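Local coordinates for mosquitocidal toxin (Lysinibacillus sphaericus, PDB 2VSE), which is a mosquitocidal holotoxin, joining an ADP-ribosyltransferase, which probably modifies proteins of the insect target, to ricin-B-like lectin domains that probably bind sugars, at residues A[296-301]-A[389-394]; A[282-287]-A[305-310]; A[570-575]-A[583-588]; A[561-566]-A[593-598]. All blocks are in the same frame, centred on the assembly; numbering follows the deposited sequence.

Contact 1. Residues A[296-301]-A[389-394]; sequences VESYKN and NKTPLV
E297 and P392 form a single backbone bridge, their CA atoms 4.4 Å apart, between segments that run roughly antiparallel, 148° from one direction to the other. L393 N donates to V296 O at 2.8 Å and K390 N to S298 O at 2.8 Å; between them S298 N reaches T391 O in a weak but nearly straight bond of 3.3 Å.

The main side-chain link is a salt bridge. The K390 chain passes obliquely across the E297 carboxylate, its CG near OE2, then bends at its last torsion (chi4 -57°), which brings NZ to the syn lone pair of E297 OE2 at 2.8 Å. D288 is a second anionic partner of the same ammonium, so the lysine should ease the repulsion between the two nearby acids. Y299 takes the amide of N389 over one ring face, offset toward the rim and only 8° from parallel, while CG of K390 comes to the ring edge. On the buried side V296 CG1 meets L393 CD2 at 3.8 Å.

Strand 294-300 is bonded to strand 283-287 through E297 and Y299, and L393 packs on L380 and L382, so the contact joins the four-stranded sheet holding 294-300 to the two-stranded sheet of 379-382 and 393-396.

Contact 2. Residues A[282-287]-A[305-310]; sequences NIVVTL and ENQKWN
V285 O and W309 NE1 make the straightest polar link here: the indole N-H donates at 2.8 Å and 177°. The oxygen lies in the indole plane, but the donor stands 62° out of the V285 carbonyl plane, away from either lone pair. Two more bonds tie the 3-10 turn to the strand end, L287 N to N306 O at 3.0 Å and, weakly, N306 ND2 back to L287 O at 2.8 Å. T286 CA adds a C-H contact to N306 O. A water lies 2.9 Å from V285 O and 2.8 Å from Q307 O and can donate to either, although other acceptors compete for its protons.

Apolar contact follows the same indole: V285 CG1 rests 3.6 Å from W309 CZ2, and L287 CB lies near CH2. Q307 sends CG to the side of its backbone N (chi1 -70°) and then runs extended past T286, its CG 3.5 Å from T286 CB, so that V284 CG2 sits crosswise against the amide. Both polar atoms of that amide are engaged: NE2 donates to K300 O, while OE1 accepts from F302 N and F304 N.

Glutamine, one residue, then tryptophan, with the glutamine fixing the turn and the indole buried against the preceding hairpin, is the QxW motif of the ricin-type beta-trefoil.

Contact 3. Residues A[570-575]-A[583-588]; sequences QDLIAD and IATKTN
A584 O accepts the shortest bond of the contact, 2.7 Å from D575 N, with a weaker C-H contact from A574 CA at 3.6 Å. A584 N returns the bond to D575 O at 2.9 Å, closing a hydrogen-bonded antiparallel pair. I573 and K586 form the next such pair, with I573 N to K586 O at 3.0 Å and K586 N to I573 O at 2.9 Å. Beyond the strand, N588 N still reaches D571 O at 3.0 Å.

On the face shared by I573, D575 and K586, the lysine passes slantwise over the aspartate. K586 CD lies 3.5 Å from D575 CG; beyond it the chain bends at chi3 (115°) and chi4, which leaves NZ 4.1 Å from D575 OD2, short of a salt bridge though near enough for some electrostatic attraction. OD2 is instead bonded to Q594 NE2. Next to this, I573 CG1 packs crosswise on N588 CB. On the other face L572 CB meets T585 CB; A574 CB also touches I583 CG2 at the strand end.

With strands 140° apart and a loop joining them, this is a twisted beta hairpin, as found capping the barrel of a beta-trefoil.

Contact 4. Residues A[561-566]-A[593-598]; sequences IYQFMT and NQKWTV
Q563 runs its side chain past the carbonyl oxygen of Q594. CB stands 3.9 Å from Q594 O, and because CG is set beside the backbone N (chi1 -60°) it swings in to 3.4 Å. CD passes close by, and NE2 at the tip donates to Q594 O at 3.1 Å. This oxygen lies in the amide plane of Q563, yet the nitrogen approaches from 56° above the Q594 carbonyl plane. The amide is fixed at three points, since NE2 also donates to N588 OD1 and OE1 accepts from R691 NE. A water joins in, donating to Q594 O and accepting from F564 N.

Past this polar knot the chemistry turns aromatic. F564 presents its edge to the five-membered ring of W596 in an offset edge-to-face pair, centroids 5.4 Å apart and planes at 72°. V598 CG2 fills the angle between two rings, 3.5 Å from Y562 CD2 and 3.8 Å from F564 CZ. I561 meets T597 on the face they share, and its CG2 also touches K595 CB.

The backbones meet in one hydrogen-bonded antiparallel pair, Y562 N to W596 O at 2.8 Å and W596 N to Y562 O at 2.9 Å, next to the non-hydrogen-bonded pair I561 with T597. W596 NE1 is spent on A574 O, so this indole ties the hairpin strand 572-576 to the barrel. Strand 560-566 runs between strand 596-601 and strand 688-692, whose H692 stacks on Y562, while strand 606-611 lies against W596 through I609 and N611.

Overall arrangement
The four contacts form two pairs in separate trefoil-like modules, on opposite sides of the chain's centre and with contacts 1 and 3 about 70 Å apart between centres. Contacts 1 and 2 share a sheet, strands 294-300 and 283-287 being neighbours; contact 1 is partly buried and carries a salt bridge at its open side, whereas contact 2 is core. Contacts 3 and 4 are both buried, with the hairpin of contact 3 nested in the loop that contact 4 closes; D575 to Q594 and N588 to Q563 join them. Contacts 2 and 4 correspond: each has a QxW tryptophan bonded to a hairpin carbonyl, V285 O within contact 2, A574 O of contact 3 for W596.

Contact 1. Residues A[296-301]-A[389-394]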
loop_
_atom_site.group_PDB
_atom_site.type_symbol
_atom_site.label_atom_id
_atom_site.label_comp_id
_atom_site.label_asym_id
_atom_site.label_seq_id
_atom_site.Cartn_x
_atom_site.Cartn_y
_atom_site.Cartn_z
ATOM N N VAL A 296 4.505 -39.177 18.689
ATOM C CA VAL A 296 4.167 -38.001 17.919
ATOM C C VAL A 296 2.658 -37.820 18.015
ATOM O O VAL A 296 1.898 -38.741 17.707
ATOM C CB VAL A 296 4.621 -38.129 16.451
ATOM C CG1 VAL A 296 4.008 -37.040 15.605
ATOM C CG2 VAL A 296 6.145 -38.083 16.357
ATOM N N GLU A 297 2.236 -36.640 18.466
ATOM C CA GLU A 297 0.825 -36.370 18.746
ATOM C C GLU A 297 0.331 -35.123 18.024
ATOM O O GLU A 297 1.121 -34.298 17.549
ATOM C CB GLU A 297 0.597 -36.190 20.249
ATOM C CG GLU A 297 0.849 -37.430 21.100
ATOM C CD GLU A 297 1.104 -37.095 22.564
ATOM O OE1 GLU A 297 1.210 -38.041 23.371
ATOM O OE2 GLU A 297 1.203 -35.892 22.909
ATOM N N SER A 298 -0.987 -34.989 17.940
ATOM C CA SER A 298 -1.588 -33.719 17.571
ATOM C C SER A 298 -1.667 -32.869 18.826
ATOM O O SER A 298 -1.984 -33.377 19.910
ATOM C CB SER A 298 -2.990 -33.914 16.988
ATOM O OG SER A 298 -3.894 -34.418 17.956
ATOM N N TYR A 299 -1.360 -31.585 18.681
ATOM C CA TYR A 299 -1.540 -30.624 19.765
ATOM C C TYR A 299 -1.955 -29.305 19.154
ATOM O O TYR A 299 -1.626 -29.015 18.003
ATOM C CB TYR A 299 -0.251 -30.457 20.568
ATOM C CG TYR A 299 -0.466 -30.055 22.000
ATOM C CD1 TYR A 299 -0.493 -31.017 23.012
ATOM C CD2 TYR A 299 -0.626 -28.710 22.360
ATOM C CE1 TYR A 299 -0.684 -30.652 24.343
ATOM C CE2 TYR A 299 -0.824 -28.338 23.691
ATOM C CZ TYR A 299 -0.853 -29.315 24.674
ATOM O OH TYR A 299 -1.039 -28.966 25.994
ATOM N N LYS A 300 -2.691 -28.514 19.919
ATOM C CA LYS A 300 -3.034 -27.164 19.512
ATOM C C LYS A 300 -1.753 -26.394 19.181
ATOM O O LYS A 300 -0.821 -26.359 19.984
ATOM C CB LYS A 300 -3.835 -26.483 20.629
ATOM C CG LYS A 300 -4.312 -25.068 20.341
ATOM C CD LYS A 300 -5.072 -24.521 21.551
ATOM C CE LYS A 300 -5.314 -23.035 21.447
ATOM N NZ LYS A 300 -5.657 -22.472 22.797
ATOM N N ASN A 301 -1.719 -25.808 17.985
ATOM C CA ASN A 301 -0.600 -24.990 17.518
ATOM C C ASN A 301 -0.374 -23.756 18.398
ATOM O O ASN A 301 -1.265 -22.920 18.533
ATOM C CB ASN A 301 -0.824 -24.570 16.052
ATOM C CG ASN A 301 0.463 -24.112 15.353
ATOM O OD1 ASN A 301 1.550 -24.171 15.920
ATOM N ND2 ASN A 301 0.333 -23.661 14.110
ATOM N N ASN A 389 -6.482 -32.718 21.950
ATOM C CA ASN A 389 -5.056 -32.599 22.258
ATOM C C ASN A 389 -4.466 -33.913 22.740
ATOM O O ASN A 389 -5.113 -34.663 23.470
ATOM C CB ASN A 389 -4.807 -31.519 23.315
ATOM C CG ASN A 389 -4.771 -30.110 22.737
ATOM O OD1 ASN A 389 -4.769 -29.141 23.485
ATOM N ND2 ASN A 389 -4.735 -29.993 21.416
ATOM N N LYS A 390 -3.232 -34.175 22.317
ATOM C CA LYS A 390 -2.464 -35.357 22.718
ATOM C C LYS A 390 -2.885 -36.682 22.079
ATOM O O LYS A 390 -2.259 -37.706 22.351
ATOM C CB LYS A 390 -2.399 -35.504 24.245
ATOM C CG LYS A 390 -1.275 -34.726 24.888
ATOM C CD LYS A 390 -0.979 -35.266 26.275
ATOM C CE LYS A 390 0.471 -35.013 26.663
ATOM N NZ LYS A 390 1.442 -35.611 25.685
ATOM N N THR A 391 -3.916 -36.685 21.231
ATOM C CA THR A 391 -4.312 -37.941 20.579
ATOM C C THR A 391 -3.255 -38.364 19.562
ATOM O O THR A 391 -2.927 -37.597 18.653
ATOM C CB THR A 391 -5.723 -37.920 19.927
ATOM O OG1 THR A 391 -5.750 -36.986 18.844
ATOM C CG2 THR A 391 -6.832 -37.605 20.967
ATOM N N PRO A 392 -2.727 -39.601 19.712
ATOM C CA PRO A 392 -1.532 -40.052 18.993
ATOM C C PRO A 392 -1.695 -40.010 17.488
ATOM O O PRO A 392 -2.770 -40.315 16.971
ATOM C CB PRO A 392 -1.377 -41.519 19.434
ATOM C CG PRO A 392 -2.156 -41.645 20.681
ATOM C CD PRO A 392 -3.285 -40.668 20.566
ATOM N N LEU A 393 -0.630 -39.631 16.791
ATOM C CA LEU A 393 -0.562 -39.861 15.362
ATOM C C LEU A 393 -0.357 -41.344 15.135
ATOM O O LEU A 393 0.474 -41.972 15.797
ATOM C CB LEU A 393 0.567 -39.060 14.722
ATOM C CG LEU A 393 0.151 -37.756 14.042
ATOM C CD1 LEU A 393 -0.122 -36.652 15.053
ATOM C CD2 LEU A 393 1.229 -37.333 13.064
ATOM N N VAL A 394 -1.145 -41.907 14.224
ATOM C CA VAL A 394 -1.055 -43.324 13.894
ATOM C C VAL A 394 -0.865 -43.539 12.401
ATOM O O VAL A 394 -0.911 -42.607 11.603
ATOM C CB VAL A 394 -2.316 -44.130 14.328
ATOM C CG1 VAL A 394 -2.498 -44.104 15.840
ATOM C CG2 VAL A 394 -3.574 -43.636 13.602
#

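Contact 2. Residues A[282-287]-A[305-310]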
loop_
_atom_site.group_PDB
_atom_site.type_symbol
_atom_site.label_atom_id
_atom_site.label_comp_id
_atom_site.label_asym_id
_atom_site.label_seq_id
_atom_site.Cartn_x
_atom_site.Cartn_y
_atom_site.Cartn_z
ATOM N N ASN A 282 -6.211 -25.903 13.531
ATOM C CA ASN A 282 -5.594 -25.364 14.733
ATOM C C ASN A 282 -4.598 -26.340 15.374
ATOM O O ASN A 282 -3.802 -25.937 16.227
ATOM C CB ASN A 282 -6.661 -24.966 15.748
ATOM C CG ASN A 282 -7.635 -23.907 15.212
ATOM O OD1 ASN A 282 -7.273 -23.034 14.412
ATOM N ND2 ASN A 282 -8.875 -23.986 15.665
ATOM N N ILE A 283 -4.643 -27.612 14.953
ATOM C CA ILE A 283 -3.796 -28.664 15.531
ATOM C C ILE A 283 -2.664 -29.088 14.584
ATOM O O ILE A 283 -2.857 -29.201 13.369
ATOM C CB ILE A 283 -4.630 -29.898 15.985
ATOM C CG1 ILE A 283 -5.091 -30.724 14.777
ATOM C CG2 ILE A 283 -5.821 -29.456 16.836
ATOM C CD1 ILE A 283 -5.736 -32.072 15.107
ATOM N N VAL A 284 -1.480 -29.320 15.141
ATOM C CA VAL A 284 -0.312 -29.638 14.324
ATOM C C VAL A 284 0.383 -30.889 14.812
ATOM O O VAL A 284 0.219 -31.274 15.970
ATOM C CB VAL A 284 0.713 -28.461 14.266
ATOM C CG1 VAL A 284 0.165 -27.295 13.430
ATOM C CG2 VAL A 284 1.105 -27.993 15.675
ATOM N N VAL A 285 1.140 -31.520 13.911
ATOM C CA VAL A 285 2.017 -32.647 14.240
ATOM C C VAL A 285 3.105 -32.155 15.179
ATOM O O VAL A 285 3.860 -31.234 14.842
ATOM C CB VAL A 285 2.687 -33.249 12.974
ATOM C CG1 VAL A 285 3.580 -34.409 13.349
ATOM C CG2 VAL A 285 1.645 -33.707 11.955
ATOM N N THR A 286 3.182 -32.760 16.358
ATOM C CA THR A 286 4.108 -32.289 17.379
ATOM C C THR A 286 4.798 -33.426 18.104
ATOM O O THR A 286 4.148 -34.397 18.497
ATOM C CB THR A 286 3.416 -31.313 18.382
ATOM O OG1 THR A 286 3.858 -31.585 19.715
ATOM C CG2 THR A 286 1.920 -31.449 18.345
ATOM N N LEU A 287 6.113 -33.299 18.281
ATOM C CA LEU A 287 6.882 -34.291 19.026
ATOM C C LEU A 287 6.798 -34.008 20.520
ATOM O O LEU A 287 7.197 -32.936 20.980
ATOM C CB LEU A 287 8.336 -34.344 18.549
ATOM C CG LEU A 287 9.235 -35.409 19.201
ATOM C CD1 LEU A 287 8.738 -36.837 18.934
ATOM C CD2 LEU A 287 10.671 -35.223 18.737
ATOM N N GLU A 305 8.905 -24.899 18.964
ATOM C CA GLU A 305 9.904 -25.560 18.121
ATOM C C GLU A 305 9.583 -27.035 17.884
ATOM O O GLU A 305 9.720 -27.521 16.753
ATOM C CB GLU A 305 11.325 -25.372 18.654
ATOM C CG GLU A 305 11.824 -23.924 18.617
ATOM C CD GLU A 305 11.585 -23.245 17.271
ATOM O OE1 GLU A 305 12.339 -23.519 16.316
ATOM O OE2 GLU A 305 10.641 -22.424 17.172
ATOM N N ASN A 306 9.106 -27.733 18.916
ATOM C CA ASN A 306 8.726 -29.154 18.767
ATOM C C ASN A 306 7.489 -29.370 17.892
ATOM O O ASN A 306 7.056 -30.505 17.683
ATOM C CB ASN A 306 8.544 -29.847 20.122
ATOM C CG ASN A 306 7.252 -29.442 20.835
ATOM O OD1 ASN A 306 6.638 -28.426 20.521
ATOM N ND2 ASN A 306 6.842 -30.239 21.805
ATOM N N GLN A 307 6.914 -28.274 17.404
ATOM C CA GLN A 307 5.770 -28.331 16.495
ATOM C C GLN A 307 6.177 -27.958 15.072
ATOM O O GLN A 307 5.326 -27.653 14.235
ATOM C CB GLN A 307 4.652 -27.402 16.963
ATOM C CG GLN A 307 3.959 -27.860 18.213
ATOM C CD GLN A 307 2.869 -26.911 18.656
ATOM O OE1 GLN A 307 3.061 -25.694 18.684
ATOM N NE2 GLN A 307 1.713 -27.468 19.022
ATOM N N LYS A 308 7.482 -27.980 14.811
ATOM C CA LYS A 308 8.016 -27.655 13.490
ATOM C C LYS A 308 8.957 -28.775 13.023
ATOM O O LYS A 308 9.664 -29.389 13.830
ATOM C CB LYS A 308 8.746 -26.308 13.505
ATOM C CG LYS A 308 7.925 -25.127 14.027
ATOM C CD LYS A 308 8.782 -23.882 14.148
ATOM C CE LYS A 308 8.099 -22.804 14.968
ATOM N NZ LYS A 308 8.969 -21.599 15.084
ATOM N N TRP A 309 8.958 -29.037 11.721
ATOM C CA TRP A 309 9.709 -30.152 11.163
ATOM C C TRP A 309 10.479 -29.686 9.954
ATOM O O TRP A 309 9.976 -28.874 9.160
ATOM C CB TRP A 309 8.773 -31.306 10.761
ATOM C CG TRP A 309 7.895 -31.771 11.879
ATOM C CD1 TRP A 309 6.727 -31.194 12.303
ATOM C CD2 TRP A 309 8.120 -32.893 12.737
ATOM N NE1 TRP A 309 6.210 -31.890 13.371
ATOM C CE2 TRP A 309 7.048 -32.936 13.660
ATOM C CE3 TRP A 309 9.123 -33.864 12.822
ATOM C CZ2 TRP A 309 6.951 -33.924 14.657
ATOM C CZ3 TRP A 309 9.026 -34.848 13.822
ATOM C CH2 TRP A 309 7.943 -34.869 14.718
ATOM N N ASN A 310 11.707 -30.173 9.832
ATOM C CA ASN A 310 12.477 -29.998 8.612
ATOM C C ASN A 310 12.176 -31.145 7.677
ATOM O O ASN A 310 12.424 -32.302 8.014
ATOM C CB ASN A 310 13.974 -29.950 8.898
ATOM C CG ASN A 310 14.442 -28.572 9.337
ATOM O OD1 ASN A 310 15.497 -28.445 9.968
ATOM N ND2 ASN A 310 13.680 -27.532 8.995
HETATM O O HOH W 1 3.697 -29.304 12.656
#

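Contact 3. Residues A[570-575]-A[583-588]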
loop_
_atom_site.group_PDB
_atom_site.type_symbol
_atom_site.label_atom_id
_atom_site.label_comp_id
_atom_site.label_asym_id
_atom_site.label_seq_id
_atom_site.Cartn_x
_atom_site.Cartn_y
_atom_site.Cartn_z
ATOM N N GLN A 570 -12.193 26.549 -1.498
ATOM C CA GLN A 570 -10.764 26.476 -1.858
ATOM C C GLN A 570 -10.176 27.816 -2.282
ATOM O O GLN A 570 -8.961 27.978 -2.287
ATOM C CB GLN A 570 -10.503 25.426 -2.937
ATOM C CG GLN A 570 -10.616 23.999 -2.446
ATOM C CD GLN A 570 -10.310 22.977 -3.532
ATOM O OE1 GLN A 570 -11.121 22.099 -3.823
ATOM N NE2 GLN A 570 -9.137 23.087 -4.131
ATOM N N ASP A 571 -11.026 28.773 -2.632
ATOM C CA ASP A 571 -10.581 30.138 -2.905
ATOM C C ASP A 571 -10.076 30.845 -1.624
ATOM O O ASP A 571 -9.354 31.835 -1.700
ATOM C CB ASP A 571 -11.712 30.941 -3.584
ATOM C CG ASP A 571 -11.968 30.511 -5.045
ATOM O OD1 ASP A 571 -11.334 29.542 -5.521
ATOM O OD2 ASP A 571 -12.805 31.138 -5.734
ATOM N N LEU A 572 -10.446 30.336 -0.451
ATOM C CA LEU A 572 -9.983 30.928 0.802
ATOM C C LEU A 572 -8.787 30.166 1.345
ATOM O O LEU A 572 -8.816 28.931 1.464
ATOM C CB LEU A 572 -11.103 30.989 1.841
ATOM C CG LEU A 572 -12.321 31.868 1.494
ATOM C CD1 LEU A 572 -13.342 31.853 2.614
ATOM C CD2 LEU A 572 -11.937 33.309 1.163
ATOM N N ILE A 573 -7.731 30.911 1.659
ATOM C CA ILE A 573 -6.493 30.334 2.161
ATOM C C ILE A 573 -6.102 30.982 3.487
ATOM O O ILE A 573 -6.644 32.024 3.853
ATOM C CB ILE A 573 -5.344 30.491 1.140
ATOM C CG1 ILE A 573 -5.285 31.924 0.593
ATOM C CG2 ILE A 573 -5.490 29.496 -0.006
ATOM C CD1 ILE A 573 -4.550 32.891 1.469
ATOM N N ALA A 574 -5.173 30.347 4.208
ATOM C CA ALA A 574 -4.652 30.873 5.471
ATOM C C ALA A 574 -3.701 32.022 5.179
ATOM O O ALA A 574 -2.671 31.852 4.518
ATOM C CB ALA A 574 -3.940 29.785 6.259
ATOM N N ASP A 575 -4.060 33.196 5.688
ATOM C CA ASP A 575 -3.362 34.434 5.383
ATOM C C ASP A 575 -2.891 35.030 6.690
ATOM O O ASP A 575 -3.682 35.204 7.621
ATOM C CB ASP A 575 -4.326 35.392 4.650
ATOM C CG ASP A 575 -3.674 36.724 4.207
ATOM O OD1 ASP A 575 -2.930 37.345 4.989
ATOM O OD2 ASP A 575 -3.952 37.181 3.076
ATOM N N ILE A 583 -3.854 35.093 12.066
ATOM C CA ILE A 583 -3.958 34.378 10.811
ATOM C C ILE A 583 -5.431 34.078 10.525
ATOM O O ILE A 583 -6.158 33.598 11.403
ATOM C CB ILE A 583 -3.079 33.106 10.838
ATOM C CG1 ILE A 583 -1.608 33.505 11.055
ATOM C CG2 ILE A 583 -3.259 32.272 9.559
ATOM C CD1 ILE A 583 -0.681 32.352 11.413
ATOM N N ALA A 584 -5.866 34.384 9.299
ATOM C CA ALA A 584 -7.276 34.283 8.921
ATOM C C ALA A 584 -7.454 33.695 7.528
ATOM O O ALA A 584 -6.511 33.674 6.727
ATOM C CB ALA A 584 -7.939 35.656 9.000
ATOM N N THR A 585 -8.669 33.227 7.241
ATOM C CA THR A 585 -9.012 32.792 5.894
ATOM C C THR A 585 -9.329 34.004 5.044
ATOM O O THR A 585 -10.207 34.801 5.378
ATOM C CB THR A 585 -10.198 31.820 5.853
ATOM O OG1 THR A 585 -11.317 32.393 6.542
ATOM C CG2 THR A 585 -9.819 30.503 6.500
ATOM N N LYS A 586 -8.598 34.142 3.945
ATOM C CA LYS A 586 -8.759 35.271 3.048
ATOM C C LYS A 586 -8.704 34.852 1.590
ATOM O O LYS A 586 -8.069 33.857 1.225
ATOM C CB LYS A 586 -7.711 36.347 3.337
ATOM C CG LYS A 586 -8.071 37.226 4.527
ATOM C CD LYS A 586 -6.878 38.018 5.019
ATOM C CE LYS A 586 -7.057 39.515 4.830
ATOM N NZ LYS A 586 -7.016 39.918 3.408
ATOM N N THR A 587 -9.396 35.612 0.757
ATOM C CA THR A 587 -9.386 35.384 -0.677
ATOM C C THR A 587 -7.936 35.278 -1.170
ATOM O O THR A 587 -7.084 36.083 -0.795
ATOM C CB THR A 587 -10.164 36.484 -1.401
ATOM O OG1 THR A 587 -11.490 36.550 -0.859
ATOM C CG2 THR A 587 -10.281 36.172 -2.855
ATOM N N ASN A 588 -7.645 34.265 -1.979
ATOM C CA ASN A 588 -6.267 34.028 -2.383
ATOM C C ASN A 588 -5.785 34.994 -3.449
ATOM O O ASN A 588 -6.500 35.291 -4.406
ATOM C CB ASN A 588 -6.043 32.582 -2.834
ATOM C CG ASN A 588 -4.580 32.299 -3.219
ATOM O OD1 ASN A 588 -3.641 32.849 -2.628
ATOM N ND2 ASN A 588 -4.393 31.428 -4.203
#

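Contact 4. Residues A[561-566]-A[593-598]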
loop_
_atom_site.group_PDB
_atom_site.type_symbol
_atom_site.label_atom_id
_atom_site.label_comp_id
_atom_site.label_asym_id
_atom_site.label_seq_id
_atom_site.Cartn_x
_atom_site.Cartn_y
_atom_site.Cartn_z
ATOM N N ILE A 561 7.039 24.861 -0.111
ATOM C CA ILE A 561 6.221 26.047 0.067
ATOM C C ILE A 561 4.781 25.706 -0.285
ATOM O O ILE A 561 4.505 25.110 -1.336
ATOM C CB ILE A 561 6.739 27.239 -0.761
ATOM C CG1 ILE A 561 8.202 27.522 -0.410
ATOM C CG2 ILE A 561 5.864 28.471 -0.529
ATOM C CD1 ILE A 561 8.860 28.572 -1.278
ATOM N N TYR A 562 3.874 26.086 0.608
ATOM C CA TYR A 562 2.507 25.621 0.565
ATOM C C TYR A 562 1.536 26.757 0.781
ATOM O O TYR A 562 1.874 27.771 1.391
ATOM C CB TYR A 562 2.273 24.610 1.688
ATOM C CG TYR A 562 2.854 23.227 1.476
ATOM C CD1 TYR A 562 2.088 22.225 0.890
ATOM C CD2 TYR A 562 4.151 22.911 1.890
ATOM C CE1 TYR A 562 2.593 20.951 0.709
ATOM C CE2 TYR A 562 4.667 21.627 1.713
ATOM C CZ TYR A 562 3.874 20.651 1.121
ATOM O OH TYR A 562 4.340 19.362 0.912
ATOM N N GLN A 563 0.323 26.568 0.274
ATOM C CA GLN A 563 -0.825 27.326 0.729
ATOM C C GLN A 563 -1.784 26.338 1.357
ATOM O O GLN A 563 -1.850 25.169 0.945
ATOM C CB GLN A 563 -1.487 28.028 -0.435
ATOM C CG GLN A 563 -0.578 28.991 -1.129
ATOM C CD GLN A 563 -1.336 29.894 -2.071
ATOM O OE1 GLN A 563 -1.764 29.465 -3.138
ATOM N NE2 GLN A 563 -1.518 31.144 -1.677
ATOM N N PHE A 564 -2.516 26.801 2.359
ATOM C CA PHE A 564 -3.555 25.997 3.003
ATOM C C PHE A 564 -4.921 26.495 2.551
ATOM O O PHE A 564 -5.341 27.584 2.926
ATOM C CB PHE A 564 -3.431 26.089 4.524
ATOM C CG PHE A 564 -2.083 25.716 5.036
ATOM C CD1 PHE A 564 -1.851 24.443 5.553
ATOM C CD2 PHE A 564 -1.029 26.627 4.998
ATOM C CE1 PHE A 564 -0.598 24.089 6.030
ATOM C CE2 PHE A 564 0.232 26.279 5.463
ATOM C CZ PHE A 564 0.447 25.012 5.985
ATOM N N MET A 565 -5.598 25.700 1.737
ATOM C CA MET A 565 -6.926 26.043 1.225
ATOM C C MET A 565 -7.973 25.387 2.110
ATOM O O MET A 565 -7.816 24.211 2.447
ATOM C CB MET A 565 -7.080 25.509 -0.198
ATOM C CG MET A 565 -6.074 26.036 -1.206
ATOM S SD MET A 565 -6.351 25.194 -2.768
ATOM C CE MET A 565 -5.424 23.683 -2.495
ATOM N N THR A 566 -9.027 26.117 2.489
ATOM C CA THR A 566 -10.126 25.493 3.236
ATOM C C THR A 566 -10.843 24.522 2.305
ATOM O O THR A 566 -10.943 24.763 1.096
ATOM C CB THR A 566 -11.145 26.509 3.825
ATOM O OG1 THR A 566 -11.967 27.063 2.785
ATOM C CG2 THR A 566 -10.446 27.625 4.589
ATOM N N ASN A 593 2.554 36.601 1.980
ATOM C CA ASN A 593 1.992 36.368 3.311
ATOM C C ASN A 593 0.896 35.294 3.328
ATOM O O ASN A 593 0.335 34.982 4.380
ATOM C CB ASN A 593 1.485 37.679 3.912
ATOM C CG ASN A 593 0.370 38.280 3.107
ATOM O OD1 ASN A 593 0.520 38.544 1.914
ATOM N ND2 ASN A 593 -0.768 38.486 3.748
ATOM N N GLN A 594 0.614 34.733 2.154
ATOM C CA GLN A 594 -0.403 33.695 1.976
ATOM C C GLN A 594 0.275 32.377 1.604
ATOM O O GLN A 594 -0.382 31.377 1.232
ATOM C CB GLN A 594 -1.391 34.118 0.894
ATOM C CG GLN A 594 -2.053 35.477 1.169
ATOM C CD GLN A 594 -2.951 35.935 0.042
ATOM O OE1 GLN A 594 -2.534 35.983 -1.115
ATOM N NE2 GLN A 594 -4.193 36.285 0.375
ATOM N N LYS A 595 1.604 32.387 1.709
ATOM C CA LYS A 595 2.432 31.219 1.421
ATOM C C LYS A 595 3.260 30.901 2.646
ATOM O O LYS A 595 3.635 31.799 3.391
ATOM C CB LYS A 595 3.372 31.476 0.237
ATOM C CG LYS A 595 2.683 31.828 -1.075
ATOM C CD LYS A 595 3.703 32.217 -2.128
ATOM C CE LYS A 595 3.041 32.618 -3.430
ATOM N NZ LYS A 595 4.043 33.095 -4.433
ATOM N N TRP A 596 3.548 29.625 2.852
ATOM C CA TRP A 596 4.243 29.184 4.043
ATOM C C TRP A 596 5.237 28.099 3.681
ATOM O O TRP A 596 4.924 27.199 2.894
ATOM C CB TRP A 596 3.249 28.649 5.077
ATOM C CG TRP A 596 2.139 29.604 5.364
ATOM C CD1 TRP A 596 1.062 29.862 4.570
ATOM C CD2 TRP A 596 1.994 30.438 6.524
ATOM N NE1 TRP A 596 0.262 30.811 5.153
ATOM C CE2 TRP A 596 0.807 31.184 6.353
ATOM C CE3 TRP A 596 2.752 30.631 7.686
ATOM C CZ2 TRP A 596 0.354 32.113 7.303
ATOM C CZ3 TRP A 596 2.299 31.569 8.637
ATOM C CH2 TRP A 596 1.111 32.287 8.434
ATOM N N THR A 597 6.442 28.191 4.247
ATOM C CA THR A 597 7.404 27.092 4.168
ATOM C C THR A 597 7.082 26.075 5.267
ATOM O O THR A 597 7.003 26.425 6.445
ATOM C CB THR A 597 8.868 27.559 4.326
ATOM O OG1 THR A 597 9.046 28.113 5.629
ATOM C CG2 THR A 597 9.240 28.596 3.290
ATOM N N VAL A 598 6.877 24.824 4.869
ATOM C CA VAL A 598 6.526 23.749 5.794
ATOM C C VAL A 598 7.743 22.822 5.929
ATOM O O VAL A 598 8.243 22.298 4.930
ATOM C CB VAL A 598 5.278 22.997 5.288
ATOM C CG1 VAL A 598 4.962 21.797 6.145
ATOM C CG2 VAL A 598 4.054 23.953 5.217
HETATM O O HOH W 2 -1.776 29.910 2.641
#